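Local coordinates for Iron(III) ABC transporter, periplasmic iron-compound-binding protein (Vibrio cholerae, PDB 5GGY) that probably captures iron(III)-loaded hydroxamate siderophores such as Desferal in the periplasm and delivers them to an ABC transporter for iron uptake, at residues V220-P225 / V249-P254; L165-P170 / L224-E229; Y184-L189 / E269-S274. All blocks are in the same frame, centred on the assembly; numbering follows the deposited sequence.

Contact 1: V220-P225 / V249-P254; sequences VLYFLP and VNSVRP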
ATOM      1  N   VAL A 220     -18.741   2.293 -19.686  1.00 34.98           N
ATOM      2  CA  VAL A 220     -19.041   3.516 -18.955  1.00 23.61           C
ATOM      3  C   VAL A 220     -19.723   3.196 -17.629  1.00 23.10           C
ATOM      4  O   VAL A 220     -20.765   2.544 -17.596  1.00 23.57           O
ATOM      5  CB  VAL A 220     -19.945   4.457 -19.777  1.00 35.02           C
ATOM      6  CG1 VAL A 220     -20.516   5.561 -18.900  1.00 34.00           C
ATOM      7  CG2 VAL A 220     -19.173   5.032 -20.951  1.00 24.02           C
ATOM      8  N   LEU A 221     -19.123   3.652 -16.535  1.00 26.22           N
ATOM      9  CA  LEU A 221     -19.678   3.428 -15.203  1.00 23.03           C
ATOM     10  C   LEU A 221     -20.056   4.748 -14.538  1.00 23.72           C
ATOM     11  O   LEU A 221     -19.257   5.685 -14.515  1.00 29.28           O
ATOM     12  CB  LEU A 221     -18.677   2.666 -14.327  1.00 23.48           C
ATOM     13  CG  LEU A 221     -18.284   1.256 -14.774  1.00 35.46           C
ATOM     14  CD1 LEU A 221     -17.237   0.668 -13.843  1.00 25.40           C
ATOM     15  CD2 LEU A 221     -19.508   0.358 -14.839  1.00 31.44           C
ATOM     16  N   TYR A 222     -21.271   4.823 -14.000  1.00 20.26           N
ATOM     17  CA  TYR A 222     -21.702   6.021 -13.285  1.00 25.05           C
ATOM     18  C   TYR A 222     -22.158   5.690 -11.866  1.00 25.98           C
ATOM     19  O   TYR A 222     -22.868   4.710 -11.639  1.00 23.96           O
ATOM     20  CB  TYR A 222     -22.813   6.751 -14.052  1.00 19.96           C
ATOM     21  CG  TYR A 222     -24.091   5.963 -14.253  1.00 30.35           C
ATOM     22  CD1 TYR A 222     -25.146   6.071 -13.352  1.00 27.35           C
ATOM     23  CD2 TYR A 222     -24.251   5.129 -15.351  1.00 28.00           C
ATOM     24  CE1 TYR A 222     -26.315   5.360 -13.535  1.00 22.89           C
ATOM     25  CE2 TYR A 222     -25.419   4.413 -15.543  1.00 25.50           C
ATOM     26  CZ  TYR A 222     -26.447   4.532 -14.631  1.00 28.80           C
ATOM     27  OH  TYR A 222     -27.610   3.821 -14.817  1.00 31.50           O
ATOM     28  N   PHE A 223     -21.744   6.522 -10.914  1.00 29.80           N
ATOM     29  CA  PHE A 223     -21.994   6.264  -9.500  1.00 29.00           C
ATOM     30  C   PHE A 223     -23.387   6.689  -9.048  1.00 30.17           C
ATOM     31  O   PHE A 223     -23.861   7.774  -9.381  1.00 31.23           O
ATOM     32  CB  PHE A 223     -20.948   6.975  -8.633  1.00 29.67           C
ATOM     33  CG  PHE A 223     -19.557   6.434  -8.788  1.00 32.07           C
ATOM     34  CD1 PHE A 223     -19.236   5.175  -8.318  1.00 32.23           C
ATOM     35  CD2 PHE A 223     -18.565   7.193  -9.382  1.00 30.93           C
ATOM     36  CE1 PHE A 223     -17.959   4.678  -8.451  1.00 31.50           C
ATOM     37  CE2 PHE A 223     -17.287   6.704  -9.515  1.00 33.05           C
ATOM     38  CZ  PHE A 223     -16.980   5.443  -9.052  1.00 28.46           C
ATOM     39  N   LEU A 224     -24.033   5.817  -8.284  1.00 23.27           N
ATOM     40  CA  LEU A 224     -25.273   6.158  -7.604  1.00 27.33           C
ATOM     41  C   LEU A 224     -24.927   6.875  -6.297  1.00 31.66           C
ATOM     42  O   LEU A 224     -23.822   6.719  -5.782  1.00 24.03           O
ATOM     43  CB  LEU A 224     -26.107   4.899  -7.349  1.00 31.75           C
ATOM     44  CG  LEU A 224     -26.600   4.164  -8.599  1.00 32.26           C
ATOM     45  CD1 LEU A 224     -27.370   2.908  -8.223  1.00 27.74           C
ATOM     46  CD2 LEU A 224     -27.454   5.079  -9.465  1.00 27.37           C
ATOM     47  N   PRO A 225     -25.859   7.676  -5.756  1.00 30.96           N
ATOM     48  CA  PRO A 225     -27.214   7.948  -6.243  1.00 34.05           C
ATOM     49  C   PRO A 225     -27.286   9.030  -7.315  1.00 24.49           C
ATOM     50  O   PRO A 225     -26.482   9.958  -7.338  1.00 24.46           O
ATOM     51  CB  PRO A 225     -27.939   8.410  -4.981  1.00 27.14           C
ATOM     52  CG  PRO A 225     -26.876   9.101  -4.202  1.00 26.43           C
ATOM     53  CD  PRO A 225     -25.603   8.336  -4.463  1.00 24.95           C
ATOM     54  N   VAL A 249     -22.409  -0.474 -20.364  1.00 43.09           N
ATOM     55  CA  VAL A 249     -22.674   0.603 -19.419  1.00 30.94           C
ATOM     56  C   VAL A 249     -23.442   0.060 -18.216  1.00 33.68           C
ATOM     57  O   VAL A 249     -24.303  -0.810 -18.364  1.00 37.25           O
ATOM     58  CB  VAL A 249     -23.465   1.755 -20.080  1.00 33.32           C
ATOM     59  CG1 VAL A 249     -24.791   1.261 -20.641  1.00 24.02           C
ATOM     60  CG2 VAL A 249     -23.686   2.901 -19.102  1.00 20.95           C
ATOM     61  N   ASN A 250     -23.112   0.550 -17.025  1.00 33.08           N
ATOM     62  CA  ASN A 250     -23.769   0.090 -15.809  1.00 37.66           C
ATOM     63  C   ASN A 250     -23.673   1.104 -14.676  1.00 36.33           C
ATOM     64  O   ASN A 250     -22.771   1.942 -14.647  1.00 32.48           O
ATOM     65  CB  ASN A 250     -23.174  -1.247 -15.366  1.00 38.30           C
ATOM     66  CG  ASN A 250     -24.052  -1.973 -14.370  1.00 39.60           C
ATOM     67  OD1 ASN A 250     -25.200  -1.590 -14.144  1.00 34.03           O
ATOM     68  ND2 ASN A 250     -23.520  -3.034 -13.774  1.00 38.86           N
ATOM     69  N   SER A 251     -24.618   1.027 -13.745  1.00 33.61           N
ATOM     70  CA  SER A 251     -24.608   1.891 -12.575  1.00 23.68           C
ATOM     71  C   SER A 251     -23.768   1.269 -11.466  1.00 27.18           C
ATOM     72  O   SER A 251     -23.700   0.047 -11.338  1.00 28.87           O
ATOM     73  CB  SER A 251     -26.034   2.150 -12.080  1.00 20.90           C
ATOM     74  OG  SER A 251     -26.642   0.956 -11.624  1.00 21.47           O
ATOM     75  N   VAL A 252     -23.123   2.113 -10.670  1.00 29.30           N
ATOM     76  CA  VAL A 252     -22.322   1.635  -9.552  1.00 23.77           C
ATOM     77  C   VAL A 252     -22.958   2.046  -8.229  1.00 24.10           C
ATOM     78  O   VAL A 252     -23.292   3.214  -8.031  1.00 25.37           O
ATOM     79  CB  VAL A 252     -20.876   2.173  -9.621  1.00 21.90           C
ATOM     80  CG1 VAL A 252     -20.033   1.570  -8.508  1.00 23.06           C
ATOM     81  CG2 VAL A 252     -20.257   1.870 -10.977  1.00 15.22           C
ATOM     82  N   ARG A 253     -23.123   1.078  -7.331  1.00 40.96           N
ATOM     83  CA  ARG A 253     -23.740   1.322  -6.031  1.00 40.37           C
ATOM     84  C   ARG A 253     -22.969   2.391  -5.261  1.00 28.34           C
ATOM     85  O   ARG A 253     -21.753   2.506  -5.414  1.00 24.19           O
ATOM     86  CB  ARG A 253     -23.821   0.020  -5.223  1.00 36.37           C
ATOM     87  CG  ARG A 253     -22.489  -0.647  -4.937  1.00 36.00           C
ATOM     88  CD  ARG A 253     -22.691  -1.908  -4.108  1.00 45.22           C
ATOM     89  NE  ARG A 253     -21.445  -2.641  -3.907  1.00 44.44           N
ATOM     90  CZ  ARG A 253     -20.613  -2.440  -2.891  1.00 46.24           C
ATOM     91  NH1 ARG A 253     -20.892  -1.525  -1.975  1.00 43.30           N
ATOM     92  NH2 ARG A 253     -19.502  -3.157  -2.795  1.00 49.51           N
ATOM     93  N   PRO A 254     -23.680   3.185  -4.439  1.00 22.72           N
ATOM     94  CA  PRO A 254     -23.129   4.362  -3.753  1.00 26.46           C
ATOM     95  C   PRO A 254     -21.787   4.143  -3.053  1.00 33.75           C
ATOM     96  O   PRO A 254     -21.712   3.461  -2.034  1.00 35.14           O
ATOM     97  CB  PRO A 254     -24.216   4.699  -2.728  1.00 22.24           C
ATOM     98  CG  PRO A 254     -25.473   4.248  -3.373  1.00 19.00           C
ATOM     99  CD  PRO A 254     -25.115   3.007  -4.145  1.00 19.26           C
TER
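The ring of Y222 has S251 over one face, with CA standing 3.9 Å from the ring centroid as a CH-pi contact, while CG2 of V249 lies at the ring edge, 4.2 Å from CE2. F167 meets the same ring edge-to-face from the neighbouring strand. These side chains sit on two adjacent parallel strands, 220-223 and 249-252, of the mixed sheet in the C-terminal lobe; only helices and loops link them in the chain, which makes a beta-alpha-beta unit. With chi1 of 62°, CG of Y222 is wedged between its own backbone N and carbonyl carbon, and this brings CZ to 3.5 Å from CB of S251. V220 and V249 lie side by side on the same face of the sheet as Y222 and S251, and F243 of helix 242-245 packs on both.

On the opposite face of the sheet, which carries L221, N250, F223 and V252, the F223 ring approaches V252 obliquely, CD1 at 3.7 Å from CB, and CG2 of V252 reaches CB of L221. Helix 262-276 covers this layer, I271 touching L221 and A270 touching V252. Four backbone bonds join the strands. Those at the V220 end are longer, and the one from Y222 N to N250 O is weak; V252 N to Y222 O is 2.8 Å, and L224 N to V252 O is 2.7 Å and nearly straight at 170°. Past the strand ends, the ring of P254 lies against L224 CB, next to the cis peptide that precedes P225. There, P254 CA makes a CA-H...O contact with L224 O at 3.2 Å.

Contact 2: L165-P170 / L224-E229; sequences LRFANP and LPFAEE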
ATOM      1  N   LEU A 165     -17.745   8.287 -14.024  1.00 15.39           N
ATOM      2  CA  LEU A 165     -18.332   9.613 -13.873  1.00 33.25           C
ATOM      3  C   LEU A 165     -19.535   9.642 -12.939  1.00 25.01           C
ATOM      4  O   LEU A 165     -20.073   8.612 -12.553  1.00 30.10           O
ATOM      5  CB  LEU A 165     -18.723  10.194 -15.250  1.00 34.03           C
ATOM      6  CG  LEU A 165     -19.727   9.588 -16.245  1.00 33.90           C
ATOM      7  CD1 LEU A 165     -19.349   8.176 -16.678  1.00 40.91           C
ATOM      8  CD2 LEU A 165     -21.173   9.629 -15.749  1.00 18.56           C
ATOM      9  N   ARG A 166     -19.930  10.856 -12.575  1.00 21.75           N
ATOM     10  CA  ARG A 166     -21.218  11.116 -11.948  1.00 18.57           C
ATOM     11  C   ARG A 166     -21.980  12.105 -12.826  1.00 29.36           C
ATOM     12  O   ARG A 166     -21.376  12.879 -13.569  1.00 28.62           O
ATOM     13  CB  ARG A 166     -21.060  11.678 -10.533  1.00 18.30           C
ATOM     14  CG  ARG A 166     -20.473  10.710  -9.517  1.00 30.10           C
ATOM     15  CD  ARG A 166     -20.473  11.332  -8.126  1.00 22.65           C
ATOM     16  NE  ARG A 166     -19.708  10.543  -7.162  1.00 21.01           N
ATOM     17  CZ  ARG A 166     -20.243   9.661  -6.324  1.00 17.65           C
ATOM     18  NH1 ARG A 166     -19.470   8.990  -5.480  1.00 15.57           N
ATOM     19  NH2 ARG A 166     -21.553   9.454  -6.326  1.00 18.36           N
ATOM     20  N   PHE A 167     -23.303  12.079 -12.741  1.00 37.34           N
ATOM     21  CA  PHE A 167     -24.126  13.009 -13.501  1.00 33.91           C
ATOM     22  C   PHE A 167     -24.295  14.336 -12.772  1.00 39.33           C
ATOM     23  O   PHE A 167     -24.746  14.370 -11.634  1.00 47.46           O
ATOM     24  CB  PHE A 167     -25.504  12.406 -13.785  1.00 32.31           C
ATOM     25  CG  PHE A 167     -25.509  11.372 -14.872  1.00 35.51           C
ATOM     26  CD1 PHE A 167     -25.472  11.742 -16.206  1.00 34.70           C
ATOM     27  CD2 PHE A 167     -25.552  10.029 -14.561  1.00 34.56           C
ATOM     28  CE1 PHE A 167     -25.475  10.782 -17.206  1.00 30.81           C
ATOM     29  CE2 PHE A 167     -25.553   9.071 -15.557  1.00 30.90           C
ATOM     30  CZ  PHE A 167     -25.515   9.449 -16.879  1.00 24.05           C
ATOM     31  N   ALA A 168     -23.923  15.428 -13.431  1.00 30.61           N
ATOM     32  CA  ALA A 168     -24.194  16.762 -12.905  1.00 32.19           C
ATOM     33  C   ALA A 168     -25.675  17.050 -13.091  1.00 41.67           C
ATOM     34  O   ALA A 168     -26.345  17.603 -12.223  1.00 40.57           O
ATOM     35  CB  ALA A 168     -23.354  17.800 -13.609  1.00 32.39           C
ATOM     36  N   ASN A 169     -26.168  16.643 -14.250  1.00 43.35           N
ATOM     37  CA  ASN A 169     -27.573  16.713 -14.594  1.00 41.29           C
ATOM     38  C   ASN A 169     -27.768  15.791 -15.796  1.00 40.16           C
ATOM     39  O   ASN A 169     -26.805  15.185 -16.254  1.00 27.08           O
ATOM     40  CB  ASN A 169     -28.001  18.158 -14.879  1.00 38.51           C
ATOM     41  CG  ASN A 169     -27.249  18.779 -16.029  1.00 37.35           C
ATOM     42  OD1 ASN A 169     -27.478  18.447 -17.191  1.00 33.87           O
ATOM     43  ND2 ASN A 169     -26.367  19.718 -15.712  1.00 45.39           N
ATOM     44  N   PRO A 170     -29.005  15.656 -16.301  1.00 38.00           N
ATOM     45  CA  PRO A 170     -29.195  14.733 -17.427  1.00 40.85           C
ATOM     46  C   PRO A 170     -28.403  15.076 -18.691  1.00 44.87           C
ATOM     47  O   PRO A 170     -28.330  14.230 -19.573  1.00 48.21           O
ATOM     48  CB  PRO A 170     -30.696  14.828 -17.687  1.00 38.01           C
ATOM     49  CG  PRO A 170     -31.266  15.120 -16.357  1.00 34.53           C
ATOM     50  CD  PRO A 170     -30.295  16.044 -15.699  1.00 33.52           C
ATOM     51  N   LEU A 224     -24.033   5.817  -8.284  1.00 23.27           N
ATOM     52  CA  LEU A 224     -25.273   6.158  -7.604  1.00 27.33           C
ATOM     53  C   LEU A 224     -24.927   6.875  -6.297  1.00 31.66           C
ATOM     54  O   LEU A 224     -23.822   6.719  -5.782  1.00 24.03           O
ATOM     55  CB  LEU A 224     -26.107   4.899  -7.349  1.00 31.75           C
ATOM     56  CG  LEU A 224     -26.600   4.164  -8.599  1.00 32.26           C
ATOM     57  CD1 LEU A 224     -27.370   2.908  -8.223  1.00 27.74           C
ATOM     58  CD2 LEU A 224     -27.454   5.079  -9.465  1.00 27.37           C
ATOM     59  N   PRO A 225     -25.859   7.676  -5.756  1.00 30.96           N
ATOM     60  CA  PRO A 225     -27.214   7.948  -6.243  1.00 34.05           C
ATOM     61  C   PRO A 225     -27.286   9.030  -7.315  1.00 24.49           C
ATOM     62  O   PRO A 225     -26.482   9.958  -7.338  1.00 24.46           O
ATOM     63  CB  PRO A 225     -27.939   8.410  -4.981  1.00 27.14           C
ATOM     64  CG  PRO A 225     -26.876   9.101  -4.202  1.00 26.43           C
ATOM     65  CD  PRO A 225     -25.603   8.336  -4.463  1.00 24.95           C
ATOM     66  N   PHE A 226     -28.270   8.892  -8.197  1.00 30.22           N
ATOM     67  CA  PHE A 226     -28.611   9.930  -9.159  1.00 33.97           C
ATOM     68  C   PHE A 226     -30.120   9.961  -9.349  1.00 29.75           C
ATOM     69  O   PHE A 226     -30.714   9.013  -9.854  1.00 30.49           O
ATOM     70  CB  PHE A 226     -27.896   9.704 -10.493  1.00 34.79           C
ATOM     71  CG  PHE A 226     -28.256  10.712 -11.548  1.00 31.60           C
ATOM     72  CD1 PHE A 226     -28.625  10.307 -12.815  1.00 36.37           C
ATOM     73  CD2 PHE A 226     -28.245  12.065 -11.266  1.00 26.58           C
ATOM     74  CE1 PHE A 226     -28.964  11.230 -13.782  1.00 35.32           C
ATOM     75  CE2 PHE A 226     -28.584  12.989 -12.229  1.00 36.15           C
ATOM     76  CZ  PHE A 226     -28.946  12.571 -13.485  1.00 34.18           C
ATOM     77  N   ALA A 227     -30.732  11.067  -8.939  1.00 29.16           N
ATOM     78  CA  ALA A 227     -32.187  11.167  -8.865  1.00 32.53           C
ATOM     79  C   ALA A 227     -32.880  11.065 -10.218  1.00 38.71           C
ATOM     80  O   ALA A 227     -34.044  10.682 -10.293  1.00 35.88           O
ATOM     81  CB  ALA A 227     -32.586  12.470  -8.182  1.00 33.06           C
ATOM     82  N   GLU A 228     -32.169  11.402 -11.287  1.00 44.89           N
ATOM     83  CA  GLU A 228     -32.772  11.419 -12.617  1.00 40.98           C
ATOM     84  C   GLU A 228     -32.151  10.378 -13.541  1.00 40.10           C
ATOM     85  O   GLU A 228     -31.983  10.613 -14.733  1.00 33.60           O
ATOM     86  CB  GLU A 228     -32.641  12.811 -13.233  1.00 37.67           C
ATOM     87  CG  GLU A 228     -32.608  13.922 -12.195  1.00 45.61           C
ATOM     88  CD  GLU A 228     -33.362  15.159 -12.635  1.00 65.37           C
ATOM     89  OE1 GLU A 228     -34.589  15.206 -12.419  1.00 71.58           O
ATOM     90  OE2 GLU A 228     -32.732  16.089 -13.185  1.00 72.64           O
ATOM     91  N   GLU A 229     -31.821   9.222 -12.978  1.00 39.39           N
ATOM     92  CA  GLU A 229     -31.202   8.140 -13.738  1.00 30.13           C
ATOM     93  C   GLU A 229     -32.133   7.619 -14.827  1.00 34.27           C
ATOM     94  O   GLU A 229     -31.715   7.417 -15.967  1.00 40.36           O
ATOM     95  CB  GLU A 229     -30.802   6.988 -12.813  1.00 33.72           C
ATOM     96  CG  GLU A 229     -30.028   5.880 -13.514  1.00 33.61           C
ATOM     97  CD  GLU A 229     -30.114   4.554 -12.781  1.00 36.78           C
ATOM     98  OE1 GLU A 229     -31.136   4.309 -12.104  1.00 45.82           O
ATOM     99  OE2 GLU A 229     -29.160   3.754 -12.884  1.00 34.10           O
TER
HETATM  100  O   HOH W   1     -24.000  10.517  -7.796  1.00 31.30           O
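At the C-terminal ends of parallel strands 161-167 and 219-223, where strand passes into loop, F167 and F226 form an offset stack. Their centroids are 4.7 Å apart and the planes are inclined by 19°. The stack is displaced toward the root of F167, so that its CB sits over the middle of the F226 ring, 3.4 Å from the centroid, and CD2 falls above CD1 of F226. On the opposite face of F226 lies the backbone N of E228, so the ring is sandwiched between its own loop and the strand. Its placement follows from chi1 of 177°, which swings CG anti to the backbone N and out toward F167. V232 of helix 229-234 packs against both phenylalanines.

Beside the stack, CD of P170 is 3.5 Å from OE2 of E228, a carboxylate that meets aliphatic carbon here. On the other flank the extended chain of R166 carries its guanidinium toward L224 and P225. A water lying in the guanidinium plane accepts from NH2 of R166 at 3.0 Å and donates to O of P225 at 2.6 Å, bridging the two segments, between which no direct hydrogen bond forms. NE of R166 binds the hydroxyl of Y176 and NH1 that of S257, which fixes the rotation of the group.

Strand 161-167 leaves the contact through a classic beta bulge at A168 and N169. Segment 224-229 makes a type I turn from F226 to E229, within which E228 takes the N-cap position of helix 229-234: a strand-loop-helix passage typical of alpha/beta folds.

Contact 3: Y184-L189 / E269-S274; sequences YVLEQL and EAITES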
ATOM      1  N   TYR A 184      -7.313   5.925  -9.663  1.00 34.17           N
ATOM      2  CA  TYR A 184      -6.389   5.088  -8.912  1.00 23.38           C
ATOM      3  C   TYR A 184      -6.928   3.667  -8.813  1.00 24.13           C
ATOM      4  O   TYR A 184      -6.187   2.695  -8.959  1.00 26.74           O
ATOM      5  CB  TYR A 184      -6.158   5.682  -7.519  1.00 20.54           C
ATOM      6  CG  TYR A 184      -5.490   4.750  -6.525  1.00 22.52           C
ATOM      7  CD1 TYR A 184      -6.243   3.912  -5.706  1.00 19.23           C
ATOM      8  CD2 TYR A 184      -4.111   4.737  -6.379  1.00 24.10           C
ATOM      9  CE1 TYR A 184      -5.637   3.070  -4.795  1.00 19.99           C
ATOM     10  CE2 TYR A 184      -3.497   3.902  -5.469  1.00 25.82           C
ATOM     11  CZ  TYR A 184      -4.265   3.072  -4.678  1.00 24.39           C
ATOM     12  OH  TYR A 184      -3.658   2.236  -3.770  1.00 28.78           O
ATOM     13  N   VAL A 185      -8.227   3.566  -8.558  1.00 26.33           N
ATOM     14  CA  VAL A 185      -8.904   2.280  -8.464  1.00 18.86           C
ATOM     15  C   VAL A 185      -8.831   1.514  -9.787  1.00 29.82           C
ATOM     16  O   VAL A 185      -8.538   0.314  -9.803  1.00 33.55           O
ATOM     17  CB  VAL A 185     -10.377   2.463  -8.046  1.00 19.39           C
ATOM     18  CG1 VAL A 185     -11.201   1.232  -8.388  1.00 23.38           C
ATOM     19  CG2 VAL A 185     -10.474   2.801  -6.559  1.00 14.90           C
ATOM     20  N   LEU A 186      -9.090   2.212 -10.889  1.00 36.19           N
ATOM     21  CA  LEU A 186      -9.014   1.616 -12.222  1.00 31.12           C
ATOM     22  C   LEU A 186      -7.616   1.082 -12.524  1.00 23.33           C
ATOM     23  O   LEU A 186      -7.465  -0.054 -12.971  1.00 20.46           O
ATOM     24  CB  LEU A 186      -9.420   2.635 -13.290  1.00 25.06           C
ATOM     25  CG  LEU A 186     -10.869   3.126 -13.282  1.00 27.94           C
ATOM     26  CD1 LEU A 186     -11.099   4.144 -14.390  1.00 22.15           C
ATOM     27  CD2 LEU A 186     -11.831   1.958 -13.416  1.00 34.77           C
ATOM     28  N   GLU A 187      -6.599   1.906 -12.282  1.00 20.14           N
ATOM     29  CA  GLU A 187      -5.215   1.505 -12.523  1.00 28.65           C
ATOM     30  C   GLU A 187      -4.820   0.317 -11.651  1.00 32.43           C
ATOM     31  O   GLU A 187      -4.142  -0.604 -12.105  1.00 41.23           O
ATOM     32  CB  GLU A 187      -4.262   2.676 -12.269  1.00 22.85           C
ATOM     33  CG  GLU A 187      -4.467   3.871 -13.182  1.00 27.81           C
ATOM     34  CD  GLU A 187      -3.585   5.039 -12.792  1.00 34.21           C
ATOM     35  OE1 GLU A 187      -2.762   4.873 -11.868  1.00 40.81           O
ATOM     36  OE2 GLU A 187      -3.713   6.121 -13.403  1.00 44.28           O
ATOM     37  N   GLN A 188      -5.252   0.350 -10.397  1.00 26.10           N
ATOM     38  CA  GLN A 188      -4.954  -0.712  -9.446  1.00 29.81           C
ATOM     39  C   GLN A 188      -5.714  -1.994  -9.792  1.00 31.15           C
ATOM     40  O   GLN A 188      -5.367  -3.079  -9.321  1.00 33.52           O
ATOM     41  CB  GLN A 188      -5.301  -0.257  -8.027  1.00 34.73           C
ATOM     42  CG  GLN A 188      -4.497  -0.927  -6.934  1.00 43.80           C
ATOM     43  CD  GLN A 188      -3.081  -0.393  -6.832  1.00 47.86           C
ATOM     44  OE1 GLN A 188      -2.195  -0.802  -7.583  1.00 51.99           O
ATOM     45  NE2 GLN A 188      -2.860   0.521  -5.895  1.00 48.50           N
ATOM     46  N   LEU A 189      -6.750  -1.862 -10.613  1.00 35.13           N
ATOM     47  CA  LEU A 189      -7.574  -3.003 -10.994  1.00 37.59           C
ATOM     48  C   LEU A 189      -7.119  -3.597 -12.321  1.00 36.38           C
ATOM     49  O   LEU A 189      -7.694  -4.572 -12.805  1.00 31.60           O
ATOM     50  CB  LEU A 189      -9.044  -2.591 -11.080  1.00 36.79           C
ATOM     51  CG  LEU A 189     -10.048  -3.460 -10.326  1.00 28.19           C
ATOM     52  CD1 LEU A 189      -9.558  -3.721  -8.916  1.00 19.96           C
ATOM     53  CD2 LEU A 189     -11.402  -2.773 -10.305  1.00 21.25           C
ATOM     54  N   GLU A 269     -14.363  -2.694  -5.246  1.00 21.45           N
ATOM     55  CA  GLU A 269     -15.314  -3.798  -5.174  1.00 26.91           C
ATOM     56  C   GLU A 269     -16.612  -3.475  -5.908  1.00 28.55           C
ATOM     57  O   GLU A 269     -17.171  -4.327  -6.603  1.00 31.57           O
ATOM     58  CB  GLU A 269     -15.608  -4.152  -3.713  1.00 33.44           C
ATOM     59  CG  GLU A 269     -14.400  -4.686  -2.953  1.00 51.46           C
ATOM     60  CD  GLU A 269     -14.735  -5.103  -1.534  1.00 55.93           C
ATOM     61  OE1 GLU A 269     -15.597  -4.448  -0.911  1.00 58.12           O
ATOM     62  OE2 GLU A 269     -14.140  -6.085  -1.043  1.00 54.22           O
ATOM     63  N   ALA A 270     -17.086  -2.243  -5.753  1.00 21.32           N
ATOM     64  CA  ALA A 270     -18.332  -1.815  -6.378  1.00 22.03           C
ATOM     65  C   ALA A 270     -18.167  -1.696  -7.886  1.00 24.70           C
ATOM     66  O   ALA A 270     -19.045  -2.096  -8.651  1.00 26.58           O
ATOM     67  CB  ALA A 270     -18.793  -0.495  -5.787  1.00 22.04           C
ATOM     68  N   ILE A 271     -17.033  -1.146  -8.305  1.00 18.02           N
ATOM     69  CA  ILE A 271     -16.713  -1.019  -9.722  1.00 24.38           C
ATOM     70  C   ILE A 271     -16.559  -2.394 -10.368  1.00 33.21           C
ATOM     71  O   ILE A 271     -17.098  -2.640 -11.447  1.00 36.71           O
ATOM     72  CB  ILE A 271     -15.430  -0.189  -9.935  1.00 25.62           C
ATOM     73  CG1 ILE A 271     -15.722   1.301  -9.718  1.00 30.80           C
ATOM     74  CG2 ILE A 271     -14.852  -0.424 -11.321  1.00 21.53           C
ATOM     75  CD1 ILE A 271     -14.496   2.190  -9.801  1.00 21.69           C
ATOM     76  N   THR A 272     -15.830  -3.285  -9.698  1.00 36.71           N
ATOM     77  CA  THR A 272     -15.662  -4.659 -10.165  1.00 30.79           C
ATOM     78  C   THR A 272     -17.013  -5.343 -10.323  1.00 36.67           C
ATOM     79  O   THR A 272     -17.292  -5.955 -11.354  1.00 42.12           O
ATOM     80  CB  THR A 272     -14.789  -5.484  -9.201  1.00 24.41           C
ATOM     81  OG1 THR A 272     -13.458  -4.957  -9.189  1.00 23.34           O
ATOM     82  CG2 THR A 272     -14.748  -6.941  -9.630  1.00 23.72           C
ATOM     83  N   GLU A 273     -17.846  -5.221  -9.295  1.00 23.33           N
ATOM     84  CA  GLU A 273     -19.191  -5.788  -9.297  1.00 18.40           C
ATOM     85  C   GLU A 273     -20.026  -5.310 -10.484  1.00 27.12           C
ATOM     86  O   GLU A 273     -20.665  -6.111 -11.165  1.00 25.18           O
ATOM     87  CB  GLU A 273     -19.894  -5.446  -7.983  1.00 25.90           C
ATOM     88  CG  GLU A 273     -21.393  -5.635  -8.002  1.00 41.12           C
ATOM     89  CD  GLU A 273     -22.040  -5.147  -6.725  1.00 53.19           C
ATOM     90  OE1 GLU A 273     -21.336  -5.081  -5.695  1.00 55.48           O
ATOM     91  OE2 GLU A 273     -23.244  -4.819  -6.753  1.00 52.61           O
ATOM     92  N   SER A 274     -20.012  -4.006 -10.737  1.00 34.43           N
ATOM     93  CA  SER A 274     -20.765  -3.444 -11.857  1.00 36.79           C
ATOM     94  C   SER A 274     -20.144  -3.811 -13.198  1.00 36.50           C
ATOM     95  O   SER A 274     -20.827  -3.843 -14.219  1.00 22.86           O
ATOM     96  CB  SER A 274     -20.864  -1.920 -11.729  1.00 33.25           C
ATOM     97  OG  SER A 274     -21.975  -1.548 -10.940  1.00 42.41           O
TER
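V185 and I271 meet tip to tip between the two helices, CG1 of the valine 3.7 Å from CD1 of the isoleucine. The other close point is one turn further on, where CD2 of L189 comes to 3.2 Å from OG1 of T272. That hydroxyl is already engaged with the carbonyl O of A268 in its own helix, so the leucine methyl simply packs against it. L189 reaches there with chi1 at -129°, away from a staggered position, though at this resolution the rotamer is uncertain. To one side the fit is looser: CD2 of L186 stays 4.4 Å from CG2 of I271, and no hydrogen bond crosses the contact. The more open side is at E273, which is exposed and pairs through OE1 with R253, and at the partly exposed E187 and Q188. There OE1 of E187 bonds to OG of S57 of the second subunit, which covers part of the outer side of helix 181-188. The hydrophobic seam is closed by helix 130-154, whose L151 packs on L189 and L147 on T272. Helix 262-276 touches helix 181-188 on one side and strands 219-223 and 249-252 on another, I271 also meeting L221.

In the fold
Contacts 1 and 2 share L224 and P225, and their centres are about 9 Å apart. Strand 219-223 serves both, with strand 249-252 on one flank and strand 161-167 on the other. A probable hydrogen bond from Y222 OH to E229 OE2 (2.5 Å) ties the sheet to the start of helix 229-234. Contact 3 lies on the other side of contact 1, centres about 12 Å apart, joined to it by N250 ND2 and S274 O at 2.8 Å. Contacts 2 and 3 do not touch; their nearest atoms are about 8 Å apart. No siderophore is bound in this apo form; in relatives it sits in the cleft between the lobes.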